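Side-chain contacts in chitin binding protein (Tectaria macrodonta, PDB 6IF7), which binds copper, probably binds chitin, and is possibly a lytic polysaccharide monooxygenase of the AA10 family with insecticidal activity: residues R53-I58 with E108-R113; S3-I8 with S142-I147; R15-N18 with T23-A26. All blocks are in the same frame, centred on the assembly; numbering follows the deposited sequence.

Contact 1: residues R53-I58 with E108-R113; sequences RHRELI and EFYVTR. With NAG (2-acetamido-2-deoxy-beta-D-glucopyranose), chain B.
The side chains of Arg55 and Tyr110 run at each other from opposite directions and meet where NH2 of Arg55 donates to the phenol oxygen OH of Tyr110, 3.2 Å away. The bond is nearly straight, 163° at the hydrogen, and the oxygen lies almost in the guanidinium plane, while that plane and the tyrosine ring are turned 67° apart. Arg55 reaches this far because its chain is extended from CG to NE. The same hydroxyl donates in turn: Tyr110 OH bonds to OE1 of Glu108 over 2.6 Å, from above the carboxylate plane, with OE1 in the plane of the tyrosine ring, at its edge. One water ties Arg55 NH1 to that OE1 as well. A second water links NE2 of His54 to OE2. OE2 of Glu108 also accepts the N-H of N2 of the N-acetylglucosamine at 2.8 Å and 169°, so His54 and Arg55 form a second shell that probably helps to position Glu108 against a sugar that is probably part of an N-glycan on Asn134. The opposite charge of Arg55 nearby would probably favour an ionised Glu108. His54 ND1 is bonded to Tyr175 of strand 173-182, which fixes the ring from its other end. Helix 54-57 faces strand 105-111 across a gap bridged by side chains and waters, and Ile164 of strand 159-167 touches both His54 and Tyr110.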
ATOM      1  N   ARG A  53       3.751  11.146  11.928  1.00 32.64           N
ATOM      2  CA  ARG A  53       5.152  10.842  12.222  1.00 33.48           C
ATOM      3  C   ARG A  53       5.550   9.488  11.628  1.00 31.55           C
ATOM      4  O   ARG A  53       6.073   8.614  12.311  1.00 32.39           O
ATOM      5  CB  ARG A  53       5.382  10.854  13.738  1.00 36.30           C
ATOM      6  CG  ARG A  53       5.018  12.178  14.401  1.00 36.88           C
ATOM      7  CD  ARG A  53       5.074  12.071  15.910  1.00 38.79           C
ATOM      8  NE  ARG A  53       4.023  11.185  16.405  1.00 41.54           N
ATOM      9  CZ  ARG A  53       4.124  10.372  17.454  1.00 44.74           C
ATOM     10  NH1 ARG A  53       5.257  10.280  18.146  1.00 48.38           N
ATOM     11  NH2 ARG A  53       3.083   9.612  17.802  1.00 45.65           N
ATOM     12  N   HIS A  54       5.358   9.357  10.326  1.00 30.71           N
ATOM     13  CA  HIS A  54       5.456   8.062   9.633  1.00 30.38           C
ATOM     14  C   HIS A  54       6.915   7.557   9.613  1.00 30.06           C
ATOM     15  O   HIS A  54       7.221   6.441  10.029  1.00 29.96           O
ATOM     16  CB  HIS A  54       4.909   8.193   8.194  1.00 29.21           C
ATOM     17  CG  HIS A  54       3.616   8.954   8.099  1.00 28.25           C
ATOM     18  ND1 HIS A  54       2.489   8.604   8.813  1.00 28.19           N
ATOM     19  CD2 HIS A  54       3.279  10.061   7.389  1.00 27.80           C
ATOM     20  CE1 HIS A  54       1.514   9.454   8.545  1.00 27.84           C
ATOM     21  NE2 HIS A  54       1.964  10.348   7.683  1.00 28.41           N
ATOM     22  N   ARG A  55       7.811   8.427   9.187  1.00 29.18           N
ATOM     23  CA  ARG A  55       9.214   8.085   9.038  1.00 30.49           C
ATOM     24  C   ARG A  55       9.934   7.860  10.357  1.00 32.00           C
ATOM     25  O   ARG A  55      10.935   7.179  10.402  1.00 33.74           O
ATOM     26  CB  ARG A  55       9.904   9.164   8.223  1.00 30.65           C
ATOM     27  CG  ARG A  55       9.347   9.251   6.805  1.00 32.11           C
ATOM     28  CD  ARG A  55       9.710  10.556   6.137  1.00 33.56           C
ATOM     29  NE  ARG A  55       9.145  10.617   4.791  1.00 34.50           N
ATOM     30  CZ  ARG A  55       7.864  10.849   4.501  1.00 35.98           C
ATOM     31  NH1 ARG A  55       6.938  11.041   5.447  1.00 34.83           N
ATOM     32  NH2 ARG A  55       7.494  10.891   3.234  1.00 39.18           N
ATOM     33  N   GLU A  56       9.403   8.446  11.412  1.00 34.30           N
ATOM     34  CA  GLU A  56       9.907   8.315  12.769  1.00 36.25           C
ATOM     35  C   GLU A  56       9.469   6.986  13.386  1.00 35.58           C
ATOM     36  O   GLU A  56      10.263   6.329  14.067  1.00 37.41           O
ATOM     37  CB  GLU A  56       9.375   9.511  13.578  1.00 39.47           C
ATOM     38  CG  GLU A  56       9.737   9.605  15.061  1.00 45.01           C
ATOM     39  CD  GLU A  56       9.052  10.799  15.746  1.00 48.96           C
ATOM     40  OE1 GLU A  56       8.852  11.854  15.100  1.00 52.01           O
ATOM     41  OE2 GLU A  56       8.690  10.688  16.931  1.00 53.86           O
ATOM     42  N   LEU A  57       8.221   6.584  13.144  1.00 35.06           N
ATOM     43  CA  LEU A  57       7.632   5.399  13.776  1.00 33.45           C
ATOM     44  C   LEU A  57       7.776   4.116  12.956  1.00 31.88           C
ATOM     45  O   LEU A  57       7.542   3.040  13.460  1.00 33.60           O
ATOM     46  CB  LEU A  57       6.141   5.642  14.050  1.00 34.67           C
ATOM     47  CG  LEU A  57       5.770   6.752  15.054  1.00 35.94           C
ATOM     48  CD1 LEU A  57       4.270   7.002  15.025  1.00 35.41           C
ATOM     49  CD2 LEU A  57       6.222   6.420  16.479  1.00 35.18           C
ATOM     50  N   ILE A  58       8.122   4.217  11.687  1.00 31.29           N
ATOM     51  CA  ILE A  58       8.209   3.034  10.837  1.00 28.19           C
ATOM     52  C   ILE A  58       9.669   2.803  10.396  1.00 28.23           C
ATOM     53  O   ILE A  58      10.180   3.543   9.562  1.00 27.79           O
ATOM     54  CB  ILE A  58       7.295   3.181   9.616  1.00 28.37           C
ATOM     55  CG1 ILE A  58       5.847   3.426  10.079  1.00 28.08           C
ATOM     56  CG2 ILE A  58       7.369   1.927   8.738  1.00 27.44           C
ATOM     57  CD1 ILE A  58       4.885   3.719   8.948  1.00 28.99           C
ATOM     58  N   GLU A 108      -1.649  10.392   0.939  1.00 24.89           N
ATOM     59  CA  GLU A 108      -0.390  10.651   0.238  1.00 24.87           C
ATOM     60  C   GLU A 108       0.025   9.409  -0.559  1.00 24.95           C
ATOM     61  O   GLU A 108       0.088   8.315  -0.002  1.00 24.81           O
ATOM     62  CB  GLU A 108       0.713  11.009   1.236  1.00 26.00           C
ATOM     63  CG  GLU A 108       0.479  12.278   2.043  1.00 26.92           C
ATOM     64  CD  GLU A 108       1.515  12.484   3.147  1.00 28.94           C
ATOM     65  OE1 GLU A 108       2.423  11.609   3.292  1.00 31.04           O
ATOM     66  OE2 GLU A 108       1.430  13.539   3.838  1.00 26.29           O
ATOM     67  N   PHE A 109       0.290   9.590  -1.859  1.00 26.04           N
ATOM     68  CA  PHE A 109       0.775   8.525  -2.758  1.00 26.49           C
ATOM     69  C   PHE A 109       2.250   8.727  -3.079  1.00 25.79           C
ATOM     70  O   PHE A 109       2.627   9.739  -3.663  1.00 26.86           O
ATOM     71  CB  PHE A 109       0.025   8.509  -4.094  1.00 24.52           C
ATOM     72  CG  PHE A 109      -1.356   7.956  -4.029  1.00 25.01           C
ATOM     73  CD1 PHE A 109      -2.329   8.542  -3.229  1.00 25.23           C
ATOM     74  CD2 PHE A 109      -1.725   6.890  -4.837  1.00 25.86           C
ATOM     75  CE1 PHE A 109      -3.623   8.064  -3.209  1.00 24.52           C
ATOM     76  CE2 PHE A 109      -3.017   6.397  -4.810  1.00 25.84           C
ATOM     77  CZ  PHE A 109      -3.968   6.984  -3.992  1.00 25.32           C
ATOM     78  N   TYR A 110       3.068   7.737  -2.742  1.00 26.01           N
ATOM     79  CA  TYR A 110       4.484   7.737  -3.087  1.00 26.31           C
ATOM     80  C   TYR A 110       4.740   6.598  -4.034  1.00 27.10           C
ATOM     81  O   TYR A 110       4.086   5.553  -3.938  1.00 28.31           O
ATOM     82  CB  TYR A 110       5.350   7.540  -1.842  1.00 25.81           C
ATOM     83  CG  TYR A 110       5.203   8.664  -0.829  1.00 27.73           C
ATOM     84  CD1 TYR A 110       4.147   8.652   0.106  1.00 27.17           C
ATOM     85  CD2 TYR A 110       6.095   9.758  -0.808  1.00 26.09           C
ATOM     86  CE1 TYR A 110       3.997   9.674   1.032  1.00 27.11           C
ATOM     87  CE2 TYR A 110       5.953  10.779   0.128  1.00 25.93           C
ATOM     88  CZ  TYR A 110       4.899  10.733   1.047  1.00 26.14           C
ATOM     89  OH  TYR A 110       4.721  11.718   1.986  1.00 26.02           O
ATOM     90  N   VAL A 111       5.697   6.794  -4.937  1.00 26.83           N
ATOM     91  CA  VAL A 111       6.242   5.712  -5.758  1.00 26.01           C
ATOM     92  C   VAL A 111       7.729   5.489  -5.456  1.00 25.19           C
ATOM     93  O   VAL A 111       8.459   6.421  -5.076  1.00 23.78           O
ATOM     94  CB  VAL A 111       6.051   5.988  -7.275  1.00 25.44           C
ATOM     95  CG1 VAL A 111       7.086   6.980  -7.810  1.00 25.18           C
ATOM     96  CG2 VAL A 111       6.095   4.686  -8.056  1.00 25.06           C
ATOM     97  N   THR A 112       8.162   4.247  -5.657  1.00 24.57           N
ATOM     98  CA  THR A 112       9.570   3.878  -5.565  1.00 25.10           C
ATOM     99  C   THR A 112      10.410   4.617  -6.616  1.00 25.84           C
ATOM    100  O   THR A 112       9.965   4.829  -7.748  1.00 24.38           O
ATOM    101  CB  THR A 112       9.774   2.359  -5.755  1.00 24.83           C
ATOM    102  OG1 THR A 112       8.951   1.896  -6.839  1.00 25.74           O
ATOM    103  CG2 THR A 112       9.399   1.608  -4.502  1.00 25.33           C
ATOM    104  N   ARG A 113      11.621   5.000  -6.220  1.00 27.00           N
ATOM    105  CA  ARG A 113      12.577   5.657  -7.115  1.00 29.45           C
ATOM    106  C   ARG A 113      13.115   4.691  -8.194  1.00 29.62           C
ATOM    107  O   ARG A 113      13.043   3.463  -8.062  1.00 25.84           O
ATOM    108  CB  ARG A 113      13.781   6.148  -6.317  1.00 31.72           C
ATOM    109  CG  ARG A 113      13.527   7.240  -5.304  1.00 36.33           C
ATOM    110  CD  ARG A 113      14.613   7.153  -4.236  1.00 39.11           C
ATOM    111  NE  ARG A 113      14.522   8.171  -3.192  1.00 41.87           N
ATOM    112  CZ  ARG A 113      14.855   9.455  -3.333  1.00 47.28           C
ATOM    113  NH1 ARG A 113      15.303   9.928  -4.492  1.00 49.01           N
ATOM    114  NH2 ARG A 113      14.722  10.293  -2.308  1.00 48.69           N
TER
HETATM  115  C1  NAG B   1      -0.604  16.487   2.204  1.00 29.79           C
HETATM  116  C2  NAG B   1       0.644  17.051   2.878  1.00 30.92           C
HETATM  117  C3  NAG B   1       0.346  17.243   4.338  1.00 32.73           C
HETATM  118  C4  NAG B   1      -0.825  18.184   4.515  1.00 34.23           C
HETATM  119  C5  NAG B   1      -2.044  17.621   3.806  1.00 33.11           C
HETATM  120  C6  NAG B   1      -3.182  18.621   3.855  1.00 32.63           C
HETATM  121  C7  NAG B   1       2.849  16.414   2.075  1.00 29.48           C
HETATM  122  C8  NAG B   1       3.911  15.360   2.094  1.00 30.30           C
HETATM  123  N2  NAG B   1       1.770  16.135   2.772  1.00 29.79           N
HETATM  124  O3  NAG B   1       1.509  17.794   4.980  1.00 33.63           O
HETATM  125  O4  NAG B   1      -1.071  18.333   5.912  1.00 34.87           O
HETATM  126  O5  NAG B   1      -1.716  17.364   2.448  1.00 31.17           O
HETATM  127  O6  NAG B   1      -4.282  18.078   3.123  1.00 36.86           O
HETATM  128  O7  NAG B   1       2.972  17.454   1.479  1.00 28.02           O
HETATM  129  O   HOH W   1       1.184  12.870   6.532  1.00 32.16           O
HETATM  130  O   HOH W   2       4.343  12.617   5.053  1.00 33.72           O

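Contact 2: residues S3-I8 with S142-I147; sequences SMEDPI and SGSYQI
The flat carboxylate of Glu5 is approached obliquely by the hydroxyl of Ser144: OG comes in from above the carboxylate plane, 49° out of it, and donates to OE2 at 2.7 Å. OE2 is thus the oxygen engaged, with OE1 of Glu5 set back at 3.7 Å from the same OG. The serine's CB follows its hydroxyl in, 3.4 Å from OE2 of Glu5, and both Glu5 and Ser144 start with their CB turned to the opposing segment. With CG anti to the backbone N (chi1 -178°) and the rest of the chain extended, Glu5 stretches its acid group across to the serine. Ser144 is buried, and its OG donates to a carboxylate carried by the outermost strand of the sheet. The distance to be spanned follows from the fold. Strands 2-6 and 144-147 belong to one antiparallel sheet but are not neighbours in it; strand 95-99 runs between them and pairs with both. The closest CA atoms, those of Glu5 and Ser144, are therefore 7.9 Å apart, and the two residues join hands over the intervening strand, where Glu5 packs on Arg96 and Ser144 on Ile98. Glu5 also belongs to a classic beta bulge, since it and Asp6 both face Arg96. A cis peptide bond before Pro7 follows directly, and Pro7 O is hydrogen-bonded to Ser178 OG of strand 173-182.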
ATOM      1  N   SER A   3      -7.858  -0.241   2.683  1.00 23.03           N
ATOM      2  CA  SER A   3      -6.563  -0.399   2.042  1.00 22.79           C
ATOM      3  C   SER A   3      -6.766  -0.015   0.556  1.00 24.46           C
ATOM      4  O   SER A   3      -7.902   0.282   0.149  1.00 23.99           O
ATOM      5  CB  SER A   3      -6.069  -1.850   2.150  1.00 23.21           C
ATOM      6  OG  SER A   3      -4.674  -1.951   1.890  1.00 22.84           O
ATOM      7  N   MET A   4      -5.681  -0.045  -0.228  1.00 24.58           N
ATOM      8  CA  MET A   4      -5.746   0.204  -1.667  1.00 24.74           C
ATOM      9  C   MET A   4      -6.411  -0.935  -2.403  1.00 25.37           C
ATOM     10  O   MET A   4      -6.134  -2.125  -2.162  1.00 23.22           O
ATOM     11  CB  MET A   4      -4.366   0.476  -2.290  1.00 23.97           C
ATOM     12  CG  MET A   4      -3.880   1.897  -2.094  1.00 24.78           C
ATOM     13  SD  MET A   4      -4.855   3.146  -3.003  1.00 24.31           S
ATOM     14  CE  MET A   4      -4.221   2.901  -4.652  1.00 27.10           C
ATOM     15  N   GLU A   5      -7.306  -0.525  -3.295  1.00 25.41           N
ATOM     16  CA  GLU A   5      -8.087  -1.416  -4.133  1.00 26.16           C
ATOM     17  C   GLU A   5      -7.552  -1.448  -5.560  1.00 25.74           C
ATOM     18  O   GLU A   5      -7.533  -2.507  -6.174  1.00 23.66           O
ATOM     19  CB  GLU A   5      -9.556  -0.981  -4.156  1.00 26.27           C
ATOM     20  CG  GLU A   5     -10.459  -1.893  -4.976  1.00 26.58           C
ATOM     21  CD  GLU A   5     -11.897  -1.430  -4.979  1.00 27.29           C
ATOM     22  OE1 GLU A   5     -12.752  -2.272  -4.720  1.00 27.44           O
ATOM     23  OE2 GLU A   5     -12.174  -0.233  -5.221  1.00 28.99           O
ATOM     24  N   ASP A   6      -7.125  -0.305  -6.090  1.00 24.94           N
ATOM     25  CA  ASP A   6      -6.610  -0.271  -7.453  1.00 25.22           C
ATOM     26  C   ASP A   6      -5.556   0.836  -7.557  1.00 24.75           C
ATOM     27  O   ASP A   6      -5.918   2.004  -7.421  1.00 23.51           O
ATOM     28  CB  ASP A   6      -7.765  -0.048  -8.418  1.00 24.47           C
ATOM     29  CG  ASP A   6      -7.419  -0.369  -9.859  1.00 25.33           C
ATOM     30  OD1 ASP A   6      -6.710  -1.365 -10.149  1.00 25.98           O
ATOM     31  OD2 ASP A   6      -7.893   0.395 -10.726  1.00 26.73           O
ATOM     32  N   PRO A   7      -4.268   0.496  -7.726  1.00 24.77           N
ATOM     33  CA  PRO A   7      -3.741  -0.874  -7.688  1.00 24.87           C
ATOM     34  C   PRO A   7      -3.823  -1.522  -6.306  1.00 24.20           C
ATOM     35  O   PRO A   7      -3.423  -0.914  -5.304  1.00 22.08           O
ATOM     36  CB  PRO A   7      -2.256  -0.694  -8.044  1.00 26.63           C
ATOM     37  CG  PRO A   7      -1.920   0.674  -7.540  1.00 26.57           C
ATOM     38  CD  PRO A   7      -3.180   1.493  -7.731  1.00 26.49           C
ATOM     39  N   ILE A   8      -4.281  -2.768  -6.301  1.00 22.69           N
ATOM     40  CA  ILE A   8      -4.634  -3.475  -5.084  1.00 24.15           C
ATOM     41  C   ILE A   8      -3.421  -3.679  -4.162  1.00 24.75           C
ATOM     42  O   ILE A   8      -2.335  -4.025  -4.622  1.00 24.21           O
ATOM     43  CB  ILE A   8      -5.360  -4.818  -5.427  1.00 23.67           C
ATOM     44  CG1 ILE A   8      -6.052  -5.356  -4.166  1.00 24.16           C
ATOM     45  CG2 ILE A   8      -4.413  -5.826  -6.092  1.00 24.07           C
ATOM     46  CD1 ILE A   8      -6.812  -6.653  -4.326  1.00 24.32           C
ATOM     47  N   SER A 142     -19.578   3.924  -3.968  1.00 33.96           N
ATOM     48  CA  SER A 142     -19.750   2.482  -3.761  1.00 31.53           C
ATOM     49  C   SER A 142     -18.690   1.855  -2.872  1.00 30.12           C
ATOM     50  O   SER A 142     -18.096   0.857  -3.242  1.00 30.07           O
ATOM     51  CB  SER A 142     -19.796   1.746  -5.086  1.00 31.85           C
ATOM     52  OG  SER A 142     -20.843   2.261  -5.854  1.00 36.82           O
ATOM     53  N   GLY A 143     -18.440   2.469  -1.718  1.00 29.63           N
ATOM     54  CA  GLY A 143     -17.510   1.934  -0.720  1.00 28.43           C
ATOM     55  C   GLY A 143     -16.037   2.210  -0.990  1.00 29.34           C
ATOM     56  O   GLY A 143     -15.191   1.893  -0.130  1.00 27.55           O
ATOM     57  N   SER A 144     -15.715   2.797  -2.152  1.00 27.42           N
ATOM     58  CA  SER A 144     -14.326   3.131  -2.492  1.00 28.75           C
ATOM     59  C   SER A 144     -14.120   4.620  -2.798  1.00 29.88           C
ATOM     60  O   SER A 144     -14.911   5.254  -3.512  1.00 29.39           O
ATOM     61  CB  SER A 144     -13.852   2.327  -3.686  1.00 27.37           C
ATOM     62  OG  SER A 144     -13.568   1.017  -3.298  1.00 27.67           O
ATOM     63  N   TYR A 145     -13.017   5.150  -2.268  1.00 28.86           N
ATOM     64  CA  TYR A 145     -12.534   6.465  -2.636  1.00 27.43           C
ATOM     65  C   TYR A 145     -11.955   6.403  -4.051  1.00 27.02           C
ATOM     66  O   TYR A 145     -11.162   5.525  -4.352  1.00 28.18           O
ATOM     67  CB  TYR A 145     -11.463   6.938  -1.660  1.00 26.54           C
ATOM     68  CG  TYR A 145     -11.957   7.302  -0.282  1.00 25.91           C
ATOM     69  CD1 TYR A 145     -12.735   8.450  -0.074  1.00 25.85           C
ATOM     70  CD2 TYR A 145     -11.598   6.532   0.837  1.00 26.82           C
ATOM     71  CE1 TYR A 145     -13.149   8.812   1.202  1.00 24.98           C
ATOM     72  CE2 TYR A 145     -12.011   6.882   2.118  1.00 27.16           C
ATOM     73  CZ  TYR A 145     -12.785   8.014   2.295  1.00 26.10           C
ATOM     74  OH  TYR A 145     -13.172   8.330   3.568  1.00 27.36           O
ATOM     75  N   GLN A 146     -12.406   7.309  -4.912  1.00 26.82           N
ATOM     76  CA  GLN A 146     -11.880   7.498  -6.262  1.00 26.09           C
ATOM     77  C   GLN A 146     -10.893   8.659  -6.230  1.00 25.39           C
ATOM     78  O   GLN A 146     -11.215   9.753  -5.772  1.00 23.06           O
ATOM     79  CB  GLN A 146     -13.017   7.834  -7.244  1.00 26.13           C
ATOM     80  CG  GLN A 146     -14.164   6.842  -7.192  1.00 25.95           C
ATOM     81  CD  GLN A 146     -15.055   6.877  -8.402  1.00 27.88           C
ATOM     82  OE1 GLN A 146     -15.211   7.905  -9.060  1.00 28.20           O
ATOM     83  NE2 GLN A 146     -15.667   5.748  -8.697  1.00 27.87           N
ATOM     84  N   ILE A 147      -9.694   8.415  -6.736  1.00 25.70           N
ATOM     85  CA  ILE A 147      -8.579   9.356  -6.651  1.00 25.84           C
ATOM     86  C   ILE A 147      -7.991   9.545  -8.060  1.00 25.94           C
ATOM     87  O   ILE A 147      -7.787   8.572  -8.804  1.00 23.47           O
ATOM     88  CB  ILE A 147      -7.534   8.829  -5.619  1.00 26.08           C
ATOM     89  CG1 ILE A 147      -8.150   8.889  -4.194  1.00 25.38           C
ATOM     90  CG2 ILE A 147      -6.199   9.576  -5.706  1.00 24.97           C
ATOM     91  CD1 ILE A 147      -7.396   8.128  -3.143  1.00 24.84           C
TER

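Contact 3: residues R15-N18 with T23-A26; sequences RLEN and TSPA
Glu17 reaches from the end of helix 10-16 to Thr23 and Ser24, and its side chain touches them all the way out. Its CB passes OG1 of Thr23 at 3.4 Å, and CG runs by the same oxygen at 3.3 Å, the two side chains crossing obliquely. CD of Glu17 is still only 3.2 Å from Thr23 OG1. Beyond CG the chain is extended (chi2 -176°), which carries the carboxylate past the threonine to the backbone of Ser24. There OE1 accepts the amide N-H of Ser24 at 2.9 Å, a fairly straight bond of 167° that arrives from above the carboxylate plane. The amide N of Thr23 adds a weak, more bent bond to OE1, so two successive N-H groups turn to one oxygen. This is the approach to a helix: Ser24 is the N-cap of helix 25-34, its OG accepting from the amide N of Cys27. That hydroxyl lies between the backbone N and the carbonyl carbon (chi1 76°), a torsion that also brings it to the carboxylate, with OE2 of Glu17 at 3.0 Å and OE1 at 3.1 Å. With an alanine here the carboxylate is gone, and the N-H of Ser24 is likely to lose its acceptor and the Ser24 hydroxyl its partner. Cys27, the third residue of helix 25-34, is disulfide-bonded to Cys14 in helix 10-16, a second tie between the same two helices.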
ATOM      1  N   ARG A  15      -5.790 -11.420   1.128  1.00 26.21           N
ATOM      2  CA  ARG A  15      -7.147 -11.719   1.610  1.00 26.74           C
ATOM      3  C   ARG A  15      -8.033 -12.341   0.533  1.00 27.89           C
ATOM      4  O   ARG A  15      -8.731 -13.326   0.806  1.00 26.00           O
ATOM      5  CB  ARG A  15      -7.844 -10.462   2.156  1.00 27.11           C
ATOM      6  CG  ARG A  15      -9.333 -10.619   2.441  1.00 28.61           C
ATOM      7  CD  ARG A  15      -9.558 -11.505   3.654  1.00 29.85           C
ATOM      8  NE  ARG A  15     -10.967 -11.873   3.827  1.00 30.77           N
ATOM      9  CZ  ARG A  15     -11.575 -12.910   3.252  1.00 29.99           C
ATOM     10  NH1 ARG A  15     -10.946 -13.719   2.425  1.00 31.00           N
ATOM     11  NH2 ARG A  15     -12.845 -13.134   3.510  1.00 30.89           N
ATOM     12  N   LEU A  16      -8.036 -11.747  -0.664  1.00 27.68           N
ATOM     13  CA  LEU A  16      -8.897 -12.224  -1.752  1.00 27.85           C
ATOM     14  C   LEU A  16      -8.448 -13.541  -2.352  1.00 29.32           C
ATOM     15  O   LEU A  16      -9.237 -14.218  -2.990  1.00 29.26           O
ATOM     16  CB  LEU A  16      -9.070 -11.162  -2.837  1.00 26.68           C
ATOM     17  CG  LEU A  16      -9.862  -9.933  -2.394  1.00 26.08           C
ATOM     18  CD1 LEU A  16      -9.992  -8.967  -3.564  1.00 28.10           C
ATOM     19  CD2 LEU A  16     -11.258 -10.278  -1.858  1.00 26.40           C
ATOM     20  N   GLU A  17      -7.198 -13.924  -2.129  1.00 31.82           N
ATOM     21  CA  GLU A  17      -6.751 -15.265  -2.486  1.00 35.64           C
ATOM     22  C   GLU A  17      -7.152 -16.335  -1.456  1.00 38.07           C
ATOM     23  O   GLU A  17      -6.885 -17.503  -1.699  1.00 41.29           O
ATOM     24  CB  GLU A  17      -5.244 -15.291  -2.663  1.00 36.37           C
ATOM     25  CG  GLU A  17      -4.743 -14.437  -3.797  1.00 35.00           C
ATOM     26  CD  GLU A  17      -3.247 -14.582  -3.990  1.00 37.94           C
ATOM     27  OE1 GLU A  17      -2.667 -15.457  -3.315  1.00 40.54           O
ATOM     28  OE2 GLU A  17      -2.652 -13.837  -4.809  1.00 37.19           O
ATOM     29  N   ASN A  18      -7.789 -15.937  -0.345  1.00 37.57           N
ATOM     30  CA  ASN A  18      -8.216 -16.825   0.758  1.00 37.87           C
ATOM     31  C   ASN A  18      -7.056 -17.182   1.717  1.00 36.62           C
ATOM     32  O   ASN A  18      -6.196 -18.010   1.386  1.00 34.56           O
ATOM     33  CB  ASN A  18      -8.985 -18.063   0.240  1.00 38.51           C
ATOM     34  CG  ASN A  18      -9.280 -19.091   1.319  1.00 39.18           C
ATOM     35  OD1 ASN A  18      -9.488 -18.777   2.493  1.00 33.35           O
ATOM     36  ND2 ASN A  18      -9.296 -20.352   0.901  1.00 43.07           N
ATOM     37  N   THR A  23      -3.159 -18.842  -2.911  1.00 30.57           N
ATOM     38  CA  THR A  23      -2.936 -19.316  -4.281  1.00 29.32           C
ATOM     39  C   THR A  23      -1.583 -18.868  -4.859  1.00 29.64           C
ATOM     40  O   THR A  23      -0.869 -19.683  -5.420  1.00 32.44           O
ATOM     41  CB  THR A  23      -4.079 -18.845  -5.217  1.00 29.20           C
ATOM     42  OG1 THR A  23      -4.254 -17.432  -5.087  1.00 30.59           O
ATOM     43  CG2 THR A  23      -5.365 -19.495  -4.850  1.00 28.46           C
ATOM     44  N   SER A  24      -1.216 -17.590  -4.716  1.00 29.63           N
ATOM     45  CA  SER A  24       0.063 -17.098  -5.246  1.00 28.11           C
ATOM     46  C   SER A  24       1.182 -17.464  -4.262  1.00 29.31           C
ATOM     47  O   SER A  24       0.965 -17.412  -3.030  1.00 29.93           O
ATOM     48  CB  SER A  24       0.041 -15.582  -5.515  1.00 29.21           C
ATOM     49  OG  SER A  24       0.147 -14.782  -4.336  1.00 28.19           O
ATOM     50  N   PRO A  25       2.376 -17.816  -4.791  1.00 28.95           N
ATOM     51  CA  PRO A  25       3.545 -18.098  -3.945  1.00 30.35           C
ATOM     52  C   PRO A  25       3.860 -16.983  -2.919  1.00 31.20           C
ATOM     53  O   PRO A  25       4.131 -17.268  -1.739  1.00 32.32           O
ATOM     54  CB  PRO A  25       4.686 -18.228  -4.962  1.00 29.77           C
ATOM     55  CG  PRO A  25       4.020 -18.663  -6.230  1.00 29.43           C
ATOM     56  CD  PRO A  25       2.677 -18.010  -6.229  1.00 29.06           C
ATOM     57  N   ALA A  26       3.793 -15.723  -3.347  1.00 29.40           N
ATOM     58  CA  ALA A  26       4.089 -14.625  -2.426  1.00 28.54           C
ATOM     59  C   ALA A  26       3.083 -14.562  -1.266  1.00 26.58           C
ATOM     60  O   ALA A  26       3.469 -14.354  -0.134  1.00 24.88           O
ATOM     61  CB  ALA A  26       4.168 -13.303  -3.171  1.00 28.11           C
TER

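In the fold
Contacts 1 and 2 lie on opposite sides of the chain's centre, about 19 Å apart between centres, and belong to different sheets: strand 105-111 to the mixed one, strands 2-6 and 144-147 to the antiparallel one. The two sheets pack together here, since Phe109 CE2 meets Met4 CE at 3.7 Å and Phe109 CZ meets Ile147 CD1 at 3.7 Å. Contact 3 lies in the early helices, its centre about 19 Å from that of contact 2, which it touches through Ile8 and Leu16. Along the chain, contact 3 closes before contact 1 opens, and contact 2 brackets both. The packed sheets form the core, with the glycan-facing contact 1 and the early helices of contact 3 on opposite sides of the chain's centre, about 26 Å between centres.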